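Local coordinates for protein fimbrial subunit type 1 (Actinomyces oris, PDB 3UXF) that forms the major structural subunit of type 1 fimbriae, the adhesive surface pili of this Gram-positive oral bacterium, at residues C382-S387 / E442-L447. Residues are numbered along the deposited sequence; the frame is centred on the assembly and turned at random.
Sequences CTKTAS and EDYYCL. With CA (calcium ion), chain B.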
loop_
_atom_site.group_PDB
_atom_site.type_symbol
_atom_site.label_atom_id
_atom_site.label_comp_id
_atom_site.label_asym_id
_atom_site.label_seq_id
_atom_site.Cartn_x
_atom_site.Cartn_y
_atom_site.Cartn_z
ATOM N N CYS A 382 -4.602 -21.621 -19.715
ATOM C CA CYS A 382 -5.291 -21.904 -20.987
ATOM C C CYS A 382 -6.567 -21.114 -21.088
ATOM O O CYS A 382 -7.090 -20.604 -20.105
ATOM C CB CYS A 382 -5.623 -23.390 -21.143
ATOM S SG CYS A 382 -6.766 -23.958 -19.836
ATOM N N THR A 383 -7.069 -21.059 -22.318
ATOM C CA THR A 383 -8.345 -20.441 -22.593
ATOM C C THR A 383 -9.302 -21.574 -22.921
ATOM O O THR A 383 -9.026 -22.392 -23.823
ATOM C CB THR A 383 -8.200 -19.553 -23.811
ATOM O OG1 THR A 383 -7.308 -18.479 -23.497
ATOM C CG2 THR A 383 -9.586 -18.986 -24.202
ATOM N N LYS A 384 -10.389 -21.675 -22.167
ATOM C CA LYS A 384 -11.416 -22.687 -22.413
ATOM C C LYS A 384 -12.136 -22.288 -23.684
ATOM O O LYS A 384 -12.429 -21.102 -23.903
ATOM C CB LYS A 384 -12.391 -22.707 -21.238
ATOM C CG LYS A 384 -13.531 -23.698 -21.303
ATOM C CD LYS A 384 -14.250 -23.667 -19.968
ATOM C CE LYS A 384 -15.724 -23.958 -20.090
ATOM N NZ LYS A 384 -15.959 -25.386 -20.369
ATOM N N THR A 385 -12.371 -23.273 -24.548
ATOM C CA THR A 385 -13.079 -23.015 -25.796
ATOM C C THR A 385 -14.120 -24.098 -26.046
ATOM O O THR A 385 -14.217 -25.082 -25.335
ATOM C CB THR A 385 -12.153 -23.051 -26.994
ATOM O OG1 THR A 385 -11.644 -24.388 -27.132
ATOM C CG2 THR A 385 -11.006 -22.036 -26.858
ATOM N N ALA A 386 -14.919 -23.867 -27.078
ATOM C CA ALA A 386 -15.974 -24.786 -27.445
ATOM C C ALA A 386 -15.426 -26.164 -27.753
ATOM O O ALA A 386 -16.111 -27.158 -27.568
ATOM C CB ALA A 386 -16.680 -24.239 -28.673
ATOM N N SER A 387 -14.193 -26.207 -28.232
ATOM C CA SER A 387 -13.641 -27.492 -28.659
ATOM C C SER A 387 -12.652 -28.080 -27.662
ATOM O O SER A 387 -11.989 -29.066 -27.962
ATOM C CB SER A 387 -12.992 -27.356 -30.028
ATOM O OG SER A 387 -11.916 -26.434 -30.001
ATOM N N GLU A 442 -10.589 -16.946 -20.442
ATOM C CA GLU A 442 -9.131 -16.919 -20.422
ATOM C C GLU A 442 -8.574 -17.258 -19.029
ATOM O O GLU A 442 -7.379 -17.550 -18.885
ATOM C CB GLU A 442 -8.584 -15.584 -20.886
ATOM C CG GLU A 442 -8.867 -15.345 -22.365
ATOM C CD GLU A 442 -8.238 -14.078 -22.874
ATOM O OE1 GLU A 442 -8.032 -13.138 -22.072
ATOM O OE2 GLU A 442 -7.954 -14.027 -24.090
ATOM N N ASP A 443 -9.430 -17.248 -18.015
ATOM C CA ASP A 443 -8.978 -17.357 -16.607
ATOM C C ASP A 443 -9.045 -18.806 -16.126
ATOM O O ASP A 443 -9.748 -19.138 -15.177
ATOM C CB ASP A 443 -9.828 -16.463 -15.718
ATOM C CG ASP A 443 -9.639 -14.996 -16.040
ATOM O OD1 ASP A 443 -8.484 -14.535 -16.150
ATOM O OD2 ASP A 443 -10.650 -14.289 -16.223
ATOM N N TYR A 444 -8.281 -19.671 -16.797
ATOM C CA TYR A 444 -8.250 -21.095 -16.472
ATOM C C TYR A 444 -6.828 -21.636 -16.406
ATOM O O TYR A 444 -5.908 -21.112 -17.052
ATOM C CB TYR A 444 -9.012 -21.894 -17.520
ATOM C CG TYR A 444 -10.493 -21.943 -17.292
ATOM C CD1 TYR A 444 -11.038 -22.877 -16.439
ATOM C CD2 TYR A 444 -11.348 -21.090 -17.984
ATOM C CE1 TYR A 444 -12.383 -22.942 -16.233
ATOM C CE2 TYR A 444 -12.721 -21.154 -17.776
ATOM C CZ TYR A 444 -13.218 -22.099 -16.917
ATOM O OH TYR A 444 -14.587 -22.196 -16.704
ATOM N N TYR A 445 -6.677 -22.715 -15.649
ATOM C CA TYR A 445 -5.568 -23.632 -15.872
ATOM C C TYR A 445 -6.100 -24.848 -16.635
ATOM O O TYR A 445 -7.311 -25.062 -16.680
ATOM C CB TYR A 445 -5.039 -24.119 -14.521
ATOM C CG TYR A 445 -4.401 -23.016 -13.727
ATOM C CD1 TYR A 445 -3.319 -22.307 -14.248
ATOM C CD2 TYR A 445 -4.852 -22.688 -12.457
ATOM C CE1 TYR A 445 -2.716 -21.267 -13.509
ATOM C CE2 TYR A 445 -4.262 -21.652 -11.698
ATOM C CZ TYR A 445 -3.182 -20.952 -12.239
ATOM O OH TYR A 445 -2.608 -19.910 -11.526
ATOM N N CYS A 446 -5.204 -25.656 -17.205
ATOM C CA CYS A 446 -5.580 -26.892 -17.901
ATOM C C CYS A 446 -4.650 -27.985 -17.442
ATOM O O CYS A 446 -3.435 -27.774 -17.409
ATOM C CB CYS A 446 -5.389 -26.731 -19.442
ATOM S SG CYS A 446 -6.908 -25.996 -20.191
ATOM N N LEU A 447 -5.196 -29.147 -17.114
ATOM C CA LEU A 447 -4.353 -30.359 -17.024
ATOM C C LEU A 447 -4.185 -30.927 -18.410
ATOM O O LEU A 447 -5.125 -30.939 -19.186
ATOM C CB LEU A 447 -5.039 -31.410 -16.171
ATOM C CG LEU A 447 -5.290 -31.050 -14.719
ATOM C CD1 LEU A 447 -6.095 -32.145 -14.073
ATOM C CD2 LEU A 447 -3.971 -30.810 -13.997
HETATM CA CA CA B . -12.148 -31.315 -28.295
HETATM O O HOH W 1 -7.049 -16.532 -25.415
HETATM O O HOH W 2 -13.607 -31.190 -30.201
HETATM O O HOH W 3 -10.367 -31.124 -30.022
HETATM O O HOH W 4 -14.319 -30.810 -27.221
#
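Cys382 turns SG in between its own backbone N and carbonyl carbon (chi1 62°), while Cys446 swings its sulfur back beside the backbone N (chi1 -87°), and the two meet in a disulfide with an SG-SG distance of 2.1 Å. The bond ties strand 376-385 to strand 444-451 in the prealbumin-like domain, where the short strand segments run almost at right angles. Next to it, Cys382 N donates to Tyr444 O at 3.0 Å. Tyr444 sets its CB 3.8 Å from Cys382 SG. Its ring is reached by the chain of Lys384, which leaves with CG anti to the backbone N and lays CB and CD slantwise against the ring, CD 3.6 Å from Tyr444 CZ; the ammonium end leads away. Arg466 makes a cation-pi contact with Tyr444 as well. Thr383 and Glu442 lie alongside one another, Thr383 OG1 3.7 Å from Glu442 CG, and their polar ends share a water that sits 2.7 Å from Thr383 OG1 and donates to Glu442 OE2. Arg392 NH2 bonds both Thr383 OG1 and Glu442 O, which adds a further polar link between the segments. Beyond the strand end, Ser387 O binds a calcium ion together with Asp461 and waters. With just one backbone hydrogen bond crossing between the two segments, the covalent sulfur link, buried beside Pro464 and Leu391, fixes them where they cross, next to the backbone pairing of Cys446 with Tyr380, and limits how far they can separate there.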